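Local coordinates for ribosomal protein L11 methyltransferase (Lactobacillus delbrueckii subsp. bulgaricus ATCC BAA-365, PDB 3GRZ) that probably methylates lysines of ribosomal protein L11 with S-adenosyl-L-methionine as methyl donor, the chain here being the C-terminal, methyltransferase-fold part, at residues Tyr3-Ile6 / Leu12-Val15; Gln45-Ala50 / Gly72-Ala77; Leu52-Ala57 / His79-Lys84; Arg56-Pro61 / Phe126-Ala131; Ala98-Ala103 / Ile111-Thr116. One frame throughout, in Å; residues are numbered along the deposited sequence.

Overall arrangement
From the N terminus, contact 1 closes a short hairpin between residues 3-6 and strand 12-15 before any other contact opens. Helix 44-57 then serves three contacts in turn. Its first half meets helix 73-80 in contact 2, and its second half meets the end of that helix in contact 3, so these two cross along the chain. Contact 4 shares R56 and A57 with contact 3 and joins the C-terminal end of helix 44-57 and the residues after it to strand 126-132; it crosses contact 2 as well. Contact 5, helix 93-105 against strand 112-115, lies wholly within the span that contact 4 bridges. Together they tie the small N-terminal sheet, the three helices and the seven-stranded sheet.

Contact 1: residues Tyr3-Ile6 / Leu12-Val15; sequences YHVI and LAIV
I6 and I14 face each other as an antiparallel hydrogen-bonded pair, and each uses both its backbone polar atoms on the other. The N-H of I6 reaches I14 O at 2.8 Å, almost dead straight (177°) and in the carbonyl plane. Coming back, I14 N gives to I6 O, also at 2.8 Å, but here the donor is tilted 27° from the carbonyl plane. Each of these carbonyls has a second, softer visitor: the CA of V5 lies 3.5 Å from I14 O, and the CA of A13 sits 3.3 Å from I6 O, both as CA-H...O contacts.

One residue back, the backbone is satisfied locally. V5 N donates to H4 ND1 at 3.1 Å, with the nitrogen lying close to the imidazole plane, so the ring of H4 ties down the chain just ahead of strand 6-9. Beside the polar pair, V5 and V15 run alongside each other in the same sense, V5 CG2 to V15 CG2 at 3.7 Å; V5 CG1, held anti to its own nitrogen, also looks onto A13 CB.

This is a beta hairpin, and its second strand is the middle one of a three-stranded sheet. A13 and V15 turn their backbone groups to strand 29-33, bonding with E29, I31 and L33. Helix 44-57 borders the hairpin, with I6 resting on H44 and L12 on M51, and I14 reaches toward T47, a residue predicted to bind S-adenosyl-L-methionine.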
# COMPACT_ATOMS: atom_id res chain seq x y z
N TYR B 3 15.28 19.85 1.53
CA TYR B 3 15.03 18.55 2.24
C TYR B 3 14.15 18.72 3.48
O TYR B 3 14.26 19.72 4.20
CB TYR B 3 16.35 17.90 2.65
CG TYR B 3 17.27 17.52 1.50
CD1 TYR B 3 17.10 16.32 0.81
CD2 TYR B 3 18.31 18.37 1.12
CE1 TYR B 3 17.95 15.98 -0.24
CE2 TYR B 3 19.16 18.03 0.07
CZ TYR B 3 18.98 16.84 -0.61
OH TYR B 3 19.82 16.51 -1.64
N HIS B 4 13.28 17.74 3.70
CA HIS B 4 12.50 17.58 4.93
C HIS B 4 12.02 16.12 5.02
O HIS B 4 12.61 15.24 4.38
CB HIS B 4 11.30 18.55 4.97
CG HIS B 4 11.07 19.19 6.31
ND1 HIS B 4 10.91 18.46 7.47
CD2 HIS B 4 10.95 20.49 6.66
CE1 HIS B 4 10.71 19.29 8.48
NE2 HIS B 4 10.73 20.52 8.02
N VAL B 5 10.97 15.88 5.79
CA VAL B 5 10.39 14.55 5.96
C VAL B 5 9.59 14.14 4.73
O VAL B 5 8.77 14.91 4.23
CB VAL B 5 9.48 14.48 7.20
CG1 VAL B 5 9.14 13.03 7.57
CG2 VAL B 5 10.14 15.17 8.37
N ILE B 6 9.85 12.94 4.23
CA ILE B 6 9.07 12.37 3.14
C ILE B 6 8.19 11.29 3.76
O ILE B 6 8.67 10.20 4.08
CB ILE B 6 9.99 11.75 2.04
CG1 ILE B 6 11.07 12.74 1.58
CG2 ILE B 6 9.16 11.23 0.85
CD1 ILE B 6 10.56 14.04 0.99
N LEU B 12 5.87 4.28 7.40
CA LEU B 12 7.18 4.65 6.89
C LEU B 12 7.31 6.12 6.51
O LEU B 12 6.50 6.64 5.73
CB LEU B 12 7.52 3.82 5.67
CG LEU B 12 8.87 3.12 5.75
CD1 LEU B 12 8.64 1.64 6.08
CD2 LEU B 12 9.59 3.31 4.44
N ALA B 13 8.33 6.78 7.06
CA ALA B 13 8.75 8.09 6.61
C ALA B 13 10.26 8.11 6.38
O ALA B 13 11.02 7.33 6.98
CB ALA B 13 8.31 9.20 7.62
N ILE B 14 10.70 8.96 5.46
CA ILE B 14 12.13 9.10 5.17
C ILE B 14 12.56 10.48 5.64
O ILE B 14 11.87 11.47 5.39
CB ILE B 14 12.46 8.94 3.68
CG1 ILE B 14 11.99 7.59 3.14
CG2 ILE B 14 13.97 9.08 3.43
CD1 ILE B 14 12.10 7.51 1.62
N VAL B 15 13.71 10.53 6.29
CA VAL B 15 14.21 11.73 6.93
C VAL B 15 15.70 11.90 6.59
O VAL B 15 16.41 10.91 6.54
CB VAL B 15 13.90 11.64 8.45
CG1 VAL B 15 15.06 12.02 9.33
CG2 VAL B 15 12.66 12.43 8.77

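Contact 2: residues Gln45-Ala50 / Gly72-Ala77; sequences QTTQLA and GILAIA
L74 reaches across to A50 with both branches of its fork: CD1 lies 3.7 Å from A50 CB, and CD2 is 3.9 Å from that same methyl. The alanine thus sits against the forked end of the leucine. With CG anti to the carbonyl carbon (chi1 -58°), L74 is directed at helix 44-57, and its CD2 also passes one turn back along that helix, 4.2 Å from T47 O.

T47 and I73 make the second meeting, looser and between branched chains that cross obliquely. T47 CG2 is the part that touches, 4.2 Å from I73 CG1. The threonine is rotated to place CG2 anti to its backbone N, leaving OG1 to turn back along its own helix, where it bonds to N43 O.

The two helices run roughly parallel, crossing at -30° with short-segment axes 11.0 Å apart, a separation that these side chains span. Helix 73-80 starts at G72 in the N-cap position; G70, G72 and A75 fit the GxGxxA pattern of Rossmann-type nucleotide-binding folds, which suits a methyltransferase of this class. T47 is itself predicted to bind S-adenosyl-L-methionine, and L74 also packs on N132, predicted likewise.

Chemically the side-chain meetings are carbon on carbon, with one branch of L74 also brushing a backbone carbonyl at van der Waals range. Burial and dispersion probably hold the helices here, while T47's hydroxyl is committed to its own helix's N-terminal end.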
# COMPACT_ATOMS: atom_id res chain seq x y z
N GLN B 45 7.90 9.08 -5.83
CA GLN B 45 6.78 8.31 -6.36
C GLN B 45 7.13 6.82 -6.52
O GLN B 45 6.37 5.96 -6.08
CB GLN B 45 6.25 8.90 -7.69
CG GLN B 45 4.95 9.72 -7.55
CD GLN B 45 4.58 10.59 -8.78
OE1 GLN B 45 5.38 10.79 -9.71
NE2 GLN B 45 3.35 11.12 -8.78
N THR B 46 8.28 6.52 -7.11
CA THR B 46 8.62 5.13 -7.41
C THR B 46 8.99 4.38 -6.14
O THR B 46 8.67 3.20 -6.00
CB THR B 46 9.73 4.99 -8.47
OG1 THR B 46 10.93 5.59 -7.98
CG2 THR B 46 9.31 5.67 -9.78
N THR B 47 9.64 5.09 -5.21
CA THR B 47 9.94 4.54 -3.89
C THR B 47 8.65 4.15 -3.18
O THR B 47 8.55 3.06 -2.66
CB THR B 47 10.80 5.54 -3.05
OG1 THR B 47 12.08 5.66 -3.66
CG2 THR B 47 11.01 5.05 -1.62
N GLN B 48 7.65 5.04 -3.18
CA GLN B 48 6.38 4.76 -2.53
C GLN B 48 5.66 3.54 -3.14
O GLN B 48 5.11 2.73 -2.41
CB GLN B 48 5.45 5.98 -2.57
CG GLN B 48 4.13 5.77 -1.83
CD GLN B 48 3.20 6.96 -1.94
OE1 GLN B 48 2.66 7.25 -3.01
NE2 GLN B 48 3.00 7.65 -0.82
N LEU B 49 5.67 3.41 -4.47
CA LEU B 49 5.01 2.27 -5.13
C LEU B 49 5.64 0.97 -4.70
O LEU B 49 4.94 0.02 -4.30
CB LEU B 49 5.01 2.43 -6.67
CG LEU B 49 4.29 3.68 -7.22
CD1 LEU B 49 4.21 3.67 -8.73
CD2 LEU B 49 2.90 3.84 -6.59
N ALA B 50 6.97 0.92 -4.74
CA ALA B 50 7.73 -0.25 -4.28
C ALA B 50 7.43 -0.57 -2.81
O ALA B 50 7.14 -1.72 -2.47
CB ALA B 50 9.23 -0.06 -4.52
N GLY B 72 19.98 2.05 -0.92
CA GLY B 72 19.64 0.97 0.02
C GLY B 72 18.28 1.12 0.68
O GLY B 72 17.92 0.31 1.52
N ILE B 73 17.52 2.16 0.30
CA ILE B 73 16.24 2.48 0.95
C ILE B 73 15.29 1.27 1.08
O ILE B 73 14.79 0.97 2.17
CB ILE B 73 15.53 3.73 0.28
CG1 ILE B 73 14.17 4.04 0.91
CG2 ILE B 73 15.35 3.57 -1.24
CD1 ILE B 73 14.25 4.51 2.33
N LEU B 74 15.07 0.55 -0.03
CA LEU B 74 14.15 -0.58 -0.03
C LEU B 74 14.68 -1.78 0.76
O LEU B 74 13.91 -2.45 1.46
CB LEU B 74 13.75 -0.98 -1.45
CG LEU B 74 13.10 0.08 -2.35
CD1 LEU B 74 12.80 -0.52 -3.72
CD2 LEU B 74 11.84 0.69 -1.73
N ALA B 75 15.99 -2.03 0.69
CA ALA B 75 16.61 -3.08 1.51
C ALA B 75 16.42 -2.77 3.00
O ALA B 75 16.07 -3.65 3.78
CB ALA B 75 18.10 -3.24 1.17
N ILE B 76 16.63 -1.51 3.36
CA ILE B 76 16.47 -1.07 4.75
C ILE B 76 15.01 -1.20 5.23
O ILE B 76 14.74 -1.68 6.32
CB ILE B 76 16.98 0.39 4.93
CG1 ILE B 76 18.51 0.42 4.79
CG2 ILE B 76 16.56 1.00 6.29
CD1 ILE B 76 19.06 1.81 4.41
N ALA B 77 14.08 -0.75 4.40
CA ALA B 77 12.67 -0.84 4.71
C ALA B 77 12.20 -2.29 4.85
O ALA B 77 11.46 -2.61 5.76
CB ALA B 77 11.88 -0.15 3.65

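Contact 3: residues Leu52-Ala57 / His79-Lys84; sequences LGIERA and HKLGAK
L81 points its side chain from just past the end of helix 73-80 at I54 and E55 on helix 44-57. Its CB stands well back from both residues, and so does CG; the fork does the touching. CD1 comes to I54 CG2 at 3.8 Å, the two side chains slanting past one another. CD2 turns to the other neighbour and rests 3.9 Å from E55 OE1, a plain van der Waals approach, the glutamate running nearly perpendicular to the leucine. E55 gets its carboxylate there by turning about its CB-CG bond (chi2 76°), which folds the chain back.

The leucine owes its position to the way its helix stops. G82 takes positive phi (99°) in a Schellman motif, and its N bonds to H79 O at 3.1 Å, so L81 is the last residue before the chain turns off toward strand 85-90. Both helices pack on one face of the Rossmann-type methyltransferase sheet, where I54 also meets I156.

Towards the partner chain lie the polar ends. E55 OE2 is hydrogen-bonded to H11 ND1 of the second subunit, and L81 O accepts a bond from R10 NE of that subunit.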
# COMPACT_ATOMS: atom_id res chain seq x y z
N LEU B 52 4.73 0.20 -0.99
CA LEU B 52 3.36 -0.31 -0.85
C LEU B 52 3.29 -1.79 -1.22
O LEU B 52 2.58 -2.56 -0.57
CB LEU B 52 2.37 0.49 -1.70
CG LEU B 52 2.11 1.94 -1.26
CD1 LEU B 52 1.18 2.67 -2.26
CD2 LEU B 52 1.57 2.01 0.16
N GLY B 53 4.04 -2.17 -2.25
CA GLY B 53 4.17 -3.59 -2.62
C GLY B 53 4.81 -4.43 -1.53
O GLY B 53 4.41 -5.58 -1.31
N ILE B 54 5.84 -3.88 -0.87
CA ILE B 54 6.53 -4.60 0.21
C ILE B 54 5.61 -4.73 1.42
O ILE B 54 5.51 -5.80 2.03
CB ILE B 54 7.87 -3.93 0.62
CG1 ILE B 54 8.84 -3.90 -0.55
CG2 ILE B 54 8.52 -4.66 1.80
CD1 ILE B 54 10.08 -3.02 -0.30
N GLU B 55 4.90 -3.65 1.73
CA GLU B 55 3.93 -3.64 2.83
C GLU B 55 2.83 -4.70 2.60
O GLU B 55 2.41 -5.38 3.53
CB GLU B 55 3.32 -2.23 2.98
CG GLU B 55 2.11 -2.11 3.92
CD GLU B 55 2.47 -2.14 5.39
OE1 GLU B 55 3.66 -1.93 5.73
OE2 GLU B 55 1.57 -2.39 6.23
N ARG B 56 2.41 -4.85 1.34
CA ARG B 56 1.41 -5.83 0.96
C ARG B 56 1.96 -7.24 1.09
O ARG B 56 1.29 -8.12 1.63
CB ARG B 56 0.92 -5.54 -0.45
CG ARG B 56 -0.03 -6.56 -1.05
CD ARG B 56 -0.31 -6.22 -2.51
NE ARG B 56 -1.06 -7.25 -3.20
CZ ARG B 56 -0.52 -8.33 -3.77
NH1 ARG B 56 -1.29 -9.22 -4.37
NH2 ARG B 56 0.79 -8.52 -3.72
N ALA B 57 3.19 -7.45 0.59
CA ALA B 57 3.77 -8.79 0.52
C ALA B 57 4.25 -9.34 1.87
O ALA B 57 4.22 -10.54 2.07
CB ALA B 57 4.93 -8.83 -0.51
N HIS B 79 14.07 -4.79 5.76
CA HIS B 79 14.65 -5.28 7.02
C HIS B 79 13.79 -4.86 8.21
O HIS B 79 13.46 -5.68 9.08
CB HIS B 79 16.10 -4.78 7.19
CG HIS B 79 16.80 -5.32 8.40
ND1 HIS B 79 16.64 -4.78 9.66
CD2 HIS B 79 17.66 -6.36 8.54
CE1 HIS B 79 17.37 -5.47 10.53
NE2 HIS B 79 18.00 -6.42 9.87
N LYS B 80 13.41 -3.59 8.23
CA LYS B 80 12.59 -3.04 9.32
C LYS B 80 11.19 -3.67 9.37
O LYS B 80 10.62 -3.85 10.45
CB LYS B 80 12.50 -1.53 9.19
CG LYS B 80 13.77 -0.82 9.65
CD LYS B 80 13.88 0.55 9.03
CE LYS B 80 14.96 1.39 9.70
NZ LYS B 80 14.77 1.52 11.17
N LEU B 81 10.67 -4.02 8.19
CA LEU B 81 9.36 -4.67 8.07
C LEU B 81 9.37 -6.16 8.39
O LEU B 81 8.36 -6.84 8.24
CB LEU B 81 8.74 -4.42 6.69
CG LEU B 81 8.27 -2.97 6.48
CD1 LEU B 81 7.84 -2.75 5.04
CD2 LEU B 81 7.15 -2.58 7.43
N GLY B 82 10.53 -6.68 8.80
CA GLY B 82 10.63 -8.02 9.34
C GLY B 82 11.09 -9.08 8.37
O GLY B 82 10.73 -10.24 8.54
N ALA B 83 11.90 -8.72 7.37
CA ALA B 83 12.43 -9.72 6.44
C ALA B 83 13.24 -10.79 7.16
O ALA B 83 13.88 -10.50 8.18
CB ALA B 83 13.28 -9.07 5.38
N LYS B 84 13.19 -12.02 6.63
CA LYS B 84 13.98 -13.14 7.15
C LYS B 84 15.47 -12.96 6.82
O LYS B 84 16.34 -13.45 7.53
CB LYS B 84 13.46 -14.47 6.57
CG LYS B 84 13.92 -15.71 7.33
CD LYS B 84 13.58 -17.00 6.59
CE LYS B 84 12.11 -17.38 6.73
NZ LYS B 84 11.77 -18.63 5.98

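Contact 4: residues Arg56-Pro61 / Phe126-Ala131; sequences RAMVKP and FDLIVA
L128 comes up from its strand with both methyls directed at the tail of helix 44-57. Its CD1 meets A57 CB at 4.0 Å, and CD2 approaches M58 CE at 4.5 Å, a looser touch. CG stands anti to the backbone N (chi1 -176°), which carries the fork off the strand toward the helix end.

A little farther along, the two chains are joined through water. This water donates to P61 O at 3.0 Å and to D127 OD2 at 2.7 Å. The carboxylate's other oxygen, OD1, is bonded to N150 ND2, so D127 is held from two directions.

Behind these contacts, M58 is the centre of an inverse gamma turn, closed by V59 N to A57 O at 2.8 Å; it swings the chain from the helix toward strand 63-67. L128 is set in place by backbone bonds to T63 and A65 of that strand, its parallel neighbour in the Rossmann-type sheet, and M58 also packs on V64 there and on F25 of the second subunit.

The contact is therefore greasy at A57, M58 and L128 and wet near P61, where the bridging water lets a backbone carbonyl and an acidic side chain, both acceptors, share one donor molecule.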
# COMPACT_ATOMS: atom_id res chain seq x y z
N ARG B 56 2.41 -4.85 1.34
CA ARG B 56 1.41 -5.83 0.96
C ARG B 56 1.96 -7.24 1.09
O ARG B 56 1.29 -8.12 1.63
CB ARG B 56 0.92 -5.54 -0.45
CG ARG B 56 -0.03 -6.56 -1.05
CD ARG B 56 -0.31 -6.22 -2.51
NE ARG B 56 -1.06 -7.25 -3.20
CZ ARG B 56 -0.52 -8.33 -3.77
NH1 ARG B 56 -1.29 -9.22 -4.37
NH2 ARG B 56 0.79 -8.52 -3.72
N ALA B 57 3.19 -7.45 0.59
CA ALA B 57 3.77 -8.79 0.52
C ALA B 57 4.25 -9.34 1.87
O ALA B 57 4.22 -10.54 2.07
CB ALA B 57 4.93 -8.83 -0.51
N MET B 58 4.68 -8.47 2.78
CA MET B 58 5.35 -8.94 4.00
C MET B 58 4.37 -9.33 5.09
O MET B 58 4.31 -8.70 6.13
CB MET B 58 6.41 -7.92 4.51
CG MET B 58 7.51 -8.54 5.43
SD MET B 58 8.84 -9.49 4.62
CE MET B 58 9.81 -8.13 3.93
N VAL B 59 3.63 -10.41 4.85
CA VAL B 59 2.69 -10.97 5.85
C VAL B 59 3.37 -11.92 6.84
O VAL B 59 2.82 -12.21 7.91
CB VAL B 59 1.49 -11.70 5.17
CG1 VAL B 59 0.69 -10.71 4.30
CG2 VAL B 59 1.99 -12.91 4.32
N LYS B 60 4.57 -12.38 6.47
CA LYS B 60 5.43 -13.19 7.33
C LYS B 60 6.88 -12.83 6.93
O LYS B 60 7.06 -12.21 5.88
CB LYS B 60 5.14 -14.68 7.12
CG LYS B 60 5.54 -15.20 5.74
CD LYS B 60 5.21 -16.68 5.58
CE LYS B 60 5.69 -17.19 4.25
NZ LYS B 60 5.38 -18.63 4.06
N PRO B 61 7.90 -13.20 7.75
CA PRO B 61 9.30 -12.99 7.32
C PRO B 61 9.61 -13.69 6.00
O PRO B 61 9.42 -14.90 5.88
CB PRO B 61 10.12 -13.61 8.46
CG PRO B 61 9.26 -13.41 9.64
CD PRO B 61 7.87 -13.75 9.12
N PHE B 126 15.05 -16.60 -3.45
CA PHE B 126 14.41 -15.68 -2.51
C PHE B 126 12.89 -15.80 -2.56
O PHE B 126 12.33 -16.21 -3.58
CB PHE B 126 14.85 -14.23 -2.84
CG PHE B 126 16.35 -14.06 -2.92
CD1 PHE B 126 17.10 -13.80 -1.77
CD2 PHE B 126 17.03 -14.20 -4.14
CE1 PHE B 126 18.49 -13.66 -1.82
CE2 PHE B 126 18.42 -14.08 -4.21
CZ PHE B 126 19.15 -13.80 -3.06
N ASP B 127 12.24 -15.43 -1.46
CA ASP B 127 10.77 -15.33 -1.42
C ASP B 127 10.27 -14.05 -2.09
O ASP B 127 9.13 -13.99 -2.54
CB ASP B 127 10.29 -15.29 0.02
CG ASP B 127 10.61 -16.55 0.78
OD1 ASP B 127 10.44 -17.65 0.21
OD2 ASP B 127 11.01 -16.45 1.95
N LEU B 128 11.11 -13.02 -2.09
CA LEU B 128 10.73 -11.70 -2.57
C LEU B 128 11.89 -11.03 -3.29
O LEU B 128 12.97 -10.83 -2.72
CB LEU B 128 10.20 -10.85 -1.41
CG LEU B 128 9.65 -9.46 -1.76
CD1 LEU B 128 8.31 -9.60 -2.45
CD2 LEU B 128 9.52 -8.62 -0.50
N ILE B 129 11.69 -10.71 -4.56
CA ILE B 129 12.69 -9.97 -5.32
C ILE B 129 12.11 -8.59 -5.61
O ILE B 129 11.00 -8.48 -6.13
CB ILE B 129 13.12 -10.72 -6.62
CG1 ILE B 129 13.77 -12.06 -6.25
CG2 ILE B 129 14.06 -9.84 -7.45
CD1 ILE B 129 14.19 -12.93 -7.43
N VAL B 130 12.84 -7.54 -5.23
CA VAL B 130 12.36 -6.16 -5.37
C VAL B 130 13.33 -5.42 -6.26
O VAL B 130 14.55 -5.58 -6.13
CB VAL B 130 12.26 -5.43 -3.98
CG1 VAL B 130 11.68 -4.04 -4.15
CG2 VAL B 130 11.41 -6.21 -3.00
N ALA B 131 12.81 -4.61 -7.19
CA ALA B 131 13.66 -3.86 -8.12
C ALA B 131 12.99 -2.56 -8.55
O ALA B 131 11.99 -2.59 -9.25
CB ALA B 131 14.00 -4.71 -9.35
O HOH W 1 9.87 -17.39 4.18

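Contact 5: residues Ala98-Ala103 / Ile111-Thr116; sequences AAEENA and IALQKT
N102 N to A98 O, at 2.8 Å, is the shorter of the two backbone bonds within 98-103, and with A103 N to A99 O (2.9 Å) it winds the turn of helix 93-105 whose A99, E100 and A103 meet L113 and I111. The side chain of N102 is gripped too: OD1 accepts from D34 N and ND2 gives to S71 O, both outside the contact.

L113 does most of the touching. Its fork spreads over two neighbouring helix residues, CD2 against A99 CB at 3.8 Å and CD1 against E100 CB at the same distance, with CD1 also 4.1 Å from E100 N. Rotation about the leucine's CA-CB bond (chi1 -57°) sets CG beside its own nitrogen, and the fork comes off the strand to the helix. Of the E100 side chain it is CB that touches; beyond it the chain runs out extended. I111 adds a lighter touch, CD1 to A103 CB at 4.4 Å, and also packs on I76 of helix 73-80.

Strand 85-90, helix 93-105 and strand 112-115 make a beta-alpha-beta unit of the Rossmann-type fold, and A112, Q114 and T116 bond through their backbones to strand 85-90, whose D90 is predicted to bind S-adenosyl-L-methionine.

The small side chain of A99 probably lets L113 CD2 settle against the helix; the join between strand and helix is apolar, with the charge of E100 extended beyond it.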
# COMPACT_ATOMS: atom_id res chain seq x y z
N ALA B 98 26.79 3.75 -0.04
CA ALA B 98 25.57 4.39 0.42
C ALA B 98 24.67 3.41 1.19
O ALA B 98 24.22 3.73 2.28
CB ALA B 98 24.82 5.02 -0.75
N ALA B 99 24.47 2.21 0.65
CA ALA B 99 23.62 1.19 1.29
C ALA B 99 24.12 0.81 2.68
O ALA B 99 23.34 0.78 3.63
CB ALA B 99 23.47 -0.05 0.41
N GLU B 100 25.43 0.55 2.80
CA GLU B 100 26.03 0.23 4.10
C GLU B 100 25.92 1.37 5.11
O GLU B 100 25.51 1.15 6.26
CB GLU B 100 27.49 -0.19 3.96
CG GLU B 100 28.08 -0.71 5.28
CD GLU B 100 29.52 -1.19 5.18
OE1 GLU B 100 30.22 -0.88 4.19
OE2 GLU B 100 29.97 -1.87 6.12
N GLU B 101 26.26 2.58 4.67
CA GLU B 101 26.25 3.75 5.55
C GLU B 101 24.83 4.16 5.95
O GLU B 101 24.58 4.48 7.11
CB GLU B 101 27.04 4.92 4.93
CG GLU B 101 28.54 4.60 4.76
CD GLU B 101 29.46 5.83 4.57
OE1 GLU B 101 29.00 6.99 4.76
OE2 GLU B 101 30.65 5.63 4.23
N ASN B 102 23.89 4.16 4.98
CA ASN B 102 22.48 4.40 5.29
C ASN B 102 21.90 3.32 6.22
O ASN B 102 21.18 3.65 7.16
CB ASN B 102 21.62 4.57 4.03
CG ASN B 102 21.86 5.90 3.31
OD1 ASN B 102 22.14 6.92 3.93
ND2 ASN B 102 21.74 5.88 1.98
N ALA B 103 22.26 2.05 6.00
CA ALA B 103 21.82 0.98 6.94
C ALA B 103 22.28 1.28 8.37
O ALA B 103 21.48 1.24 9.32
CB ALA B 103 22.31 -0.39 6.50
N ILE B 111 22.54 -6.30 6.79
CA ILE B 111 22.11 -6.42 5.40
C ILE B 111 23.31 -6.88 4.55
O ILE B 111 24.35 -6.23 4.57
CB ILE B 111 21.52 -5.10 4.84
CG1 ILE B 111 20.14 -4.84 5.48
CG2 ILE B 111 21.39 -5.18 3.31
CD1 ILE B 111 19.52 -3.48 5.18
N ALA B 112 23.15 -7.99 3.84
CA ALA B 112 24.21 -8.49 2.95
C ALA B 112 24.25 -7.67 1.67
O ALA B 112 23.21 -7.32 1.12
CB ALA B 112 24.00 -9.95 2.63
N LEU B 113 25.46 -7.38 1.21
CA LEU B 113 25.67 -6.56 0.02
C LEU B 113 26.49 -7.31 -1.01
O LEU B 113 27.46 -7.98 -0.67
CB LEU B 113 26.35 -5.23 0.38
CG LEU B 113 25.66 -4.34 1.43
CD1 LEU B 113 26.61 -3.25 1.93
CD2 LEU B 113 24.40 -3.71 0.87
N GLN B 114 26.09 -7.21 -2.27
CA GLN B 114 26.88 -7.81 -3.34
C GLN B 114 26.98 -6.84 -4.51
O GLN B 114 25.97 -6.33 -5.00
CB GLN B 114 26.31 -9.16 -3.76
CG GLN B 114 27.19 -9.94 -4.75
CD GLN B 114 26.65 -11.33 -5.02
OE1 GLN B 114 25.80 -11.83 -4.28
NE2 GLN B 114 27.12 -11.97 -6.08
N LYS B 115 28.22 -6.58 -4.91
CA LYS B 115 28.49 -5.75 -6.07
C LYS B 115 28.43 -6.63 -7.30
O LYS B 115 29.34 -7.43 -7.56
CB LYS B 115 29.85 -5.06 -5.94
CG LYS B 115 30.13 -4.03 -7.01
CD LYS B 115 31.57 -3.57 -6.91
CE LYS B 115 31.89 -2.52 -7.95
NZ LYS B 115 31.93 -3.09 -9.32
N THR B 116 27.34 -6.48 -8.04
CA THR B 116 27.02 -7.35 -9.17
C THR B 116 25.91 -6.75 -10.01
O THR B 116 25.09 -5.97 -9.52
CB THR B 116 26.66 -8.82 -8.73
OG1 THR B 116 26.61 -9.64 -9.89
CG2 THR B 116 25.32 -8.91 -7.96